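Local coordinates for anabena Tic22 (PDB 4EV1), which belongs to the Tic22-like family and probably acts as a chaperone in protein transport, perhaps at the thylakoids, at residues K114-L119 with S132-A137. Residues are numbered along the deposited sequence; the frame is centred on the assembly and turned at random.
Sequences KGAMDL and SVPMFA
The Phe136 ring meets helix 114-119 at its edge, where Ala116 CA lies close to the ring plane, 4.0 Å from Phe136 CE2. Leu119 CD1 comes in obliquely, 3.8 Å from Phe136 CD2, and Gly115, likewise oblique to the ring, contributes backbone, its C standing 4.4 Å from Phe136 CE2. For Phe136 a chi1 of -51° sets CG opposite the carbonyl carbon and directs the ring at the helix. Next to the ring, the methyl CB of Ala116 abuts Pro134 CB at 4.0 Å. No hydrogen bond or salt bridge joins the two segments, so the contact is apolar, and all five touching residues are buried. It is a helix-on-sheet packing, with local axes 9.1 Å apart and crossing at 52°; Pro134 and Phe136 direct their side chains at the helix, while Met135 between them has its CB directed away from the helix, and its side chain touches Leu163 and Ile189. Strand 134-139 pairs antiparallel with strand 183-188, whose Ile184 touches both Leu119 and Phe136, and Ala168 of helix 165-175 also touches Phe136.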
loop_
_atom_site.group_PDB
_atom_site.type_symbol
_atom_site.label_atom_id
_atom_site.label_comp_id
_atom_site.label_asym_id
_atom_site.label_seq_id
_atom_site.Cartn_x
_atom_site.Cartn_y
_atom_site.Cartn_z
ATOM N N LYS A 114 -0.831 -13.257 -5.785
ATOM C CA LYS A 114 -1.152 -14.329 -6.756
ATOM C C LYS A 114 -1.445 -13.724 -8.112
ATOM O O LYS A 114 -0.890 -14.165 -9.124
ATOM C CB LYS A 114 -2.365 -15.166 -6.310
ATOM C CG LYS A 114 -2.489 -16.521 -7.062
ATOM C CD LYS A 114 -3.893 -17.113 -6.937
ATOM C CE LYS A 114 -4.026 -18.420 -7.715
ATOM N NZ LYS A 114 -3.182 -18.439 -8.958
ATOM N N GLY A 115 -2.297 -12.693 -8.126
ATOM C CA GLY A 115 -2.632 -11.974 -9.350
ATOM C C GLY A 115 -1.431 -11.399 -10.051
ATOM O O GLY A 115 -1.365 -11.421 -11.294
ATOM N N ALA A 116 -0.474 -10.878 -9.264
ATOM C CA ALA A 116 0.735 -10.254 -9.802
ATOM C C ALA A 116 1.621 -11.278 -10.519
ATOM O O ALA A 116 2.127 -11.019 -11.600
ATOM C CB ALA A 116 1.541 -9.595 -8.688
ATOM N N MET A 117 1.844 -12.414 -9.877
ATOM C CA MET A 117 2.624 -13.501 -10.477
ATOM C C MET A 117 1.990 -14.053 -11.769
ATOM O O MET A 117 2.690 -14.272 -12.756
ATOM C CB MET A 117 2.816 -14.603 -9.435
ATOM C CG MET A 117 3.805 -14.204 -8.356
ATOM S SD MET A 117 3.540 -15.236 -6.930
ATOM C CE MET A 117 5.177 -15.501 -6.285
ATOM N N ASP A 118 0.670 -14.243 -11.766
ATOM C CA ASP A 118 -0.076 -14.672 -12.968
ATOM C C ASP A 118 0.176 -13.727 -14.143
ATOM O O ASP A 118 0.539 -14.154 -15.243
ATOM C CB ASP A 118 -1.585 -14.704 -12.681
ATOM C CG ASP A 118 -1.986 -15.810 -11.706
ATOM O OD1 ASP A 118 -1.175 -16.732 -11.471
ATOM O OD2 ASP A 118 -3.121 -15.760 -11.176
ATOM N N LEU A 119 -0.007 -12.432 -13.904
ATOM C CA LEU A 119 0.264 -11.420 -14.938
ATOM C C LEU A 119 1.732 -11.419 -15.403
ATOM O O LEU A 119 2.008 -11.233 -16.597
ATOM C CB LEU A 119 -0.173 -10.022 -14.484
ATOM C CG LEU A 119 -1.672 -9.727 -14.465
ATOM C CD1 LEU A 119 -1.951 -8.451 -13.686
ATOM C CD2 LEU A 119 -2.222 -9.609 -15.883
ATOM N N SER A 132 7.258 -6.823 -2.030
ATOM C CA SER A 132 6.593 -5.528 -1.875
ATOM C C SER A 132 5.106 -5.645 -2.221
ATOM O O SER A 132 4.581 -6.742 -2.491
ATOM C CB SER A 132 7.295 -4.435 -2.726
ATOM O OG SER A 132 6.880 -3.123 -2.342
ATOM N N VAL A 133 4.442 -4.496 -2.212
ATOM C CA VAL A 133 2.998 -4.414 -2.454
ATOM C C VAL A 133 2.811 -4.192 -3.942
ATOM O O VAL A 133 3.319 -3.225 -4.469
ATOM C CB VAL A 133 2.380 -3.221 -1.731
ATOM C CG1 VAL A 133 0.867 -3.147 -1.963
ATOM C CG2 VAL A 133 2.666 -3.304 -0.195
ATOM N N PRO A 134 2.106 -5.096 -4.635
ATOM C CA PRO A 134 1.977 -4.845 -6.073
ATOM C C PRO A 134 0.965 -3.744 -6.380
ATOM O O PRO A 134 0.141 -3.381 -5.518
ATOM C CB PRO A 134 1.483 -6.184 -6.639
ATOM C CG PRO A 134 0.881 -6.890 -5.505
ATOM C CD PRO A 134 1.518 -6.376 -4.226
ATOM N N MET A 135 1.113 -3.178 -7.571
ATOM C CA MET A 135 0.132 -2.265 -8.164
ATOM C C MET A 135 -0.039 -2.643 -9.648
ATOM O O MET A 135 0.847 -3.255 -10.263
ATOM C CB MET A 135 0.599 -0.827 -8.033
ATOM C CG MET A 135 0.904 -0.387 -6.599
ATOM S SD MET A 135 1.207 1.392 -6.458
ATOM C CE MET A 135 -0.429 1.995 -6.423
ATOM N N PHE A 136 -1.158 -2.255 -10.233
ATOM C CA PHE A 136 -1.502 -2.715 -11.549
ATOM C C PHE A 136 -1.881 -1.536 -12.381
ATOM O O PHE A 136 -2.705 -0.735 -11.948
ATOM C CB PHE A 136 -2.644 -3.715 -11.475
ATOM C CG PHE A 136 -2.395 -4.820 -10.487
ATOM C CD1 PHE A 136 -2.796 -4.690 -9.172
ATOM C CD2 PHE A 136 -1.720 -5.974 -10.863
ATOM C CE1 PHE A 136 -2.555 -5.696 -8.248
ATOM C CE2 PHE A 136 -1.491 -6.993 -9.945
ATOM C CZ PHE A 136 -1.913 -6.844 -8.631
ATOM N N ALA A 137 -1.285 -1.435 -13.582
ATOM C CA ALA A 137 -1.556 -0.291 -14.438
ATOM C C ALA A 137 -1.884 -0.811 -15.822
ATOM O O ALA A 137 -1.175 -1.697 -16.353
ATOM C CB ALA A 137 -0.344 0.660 -14.474
#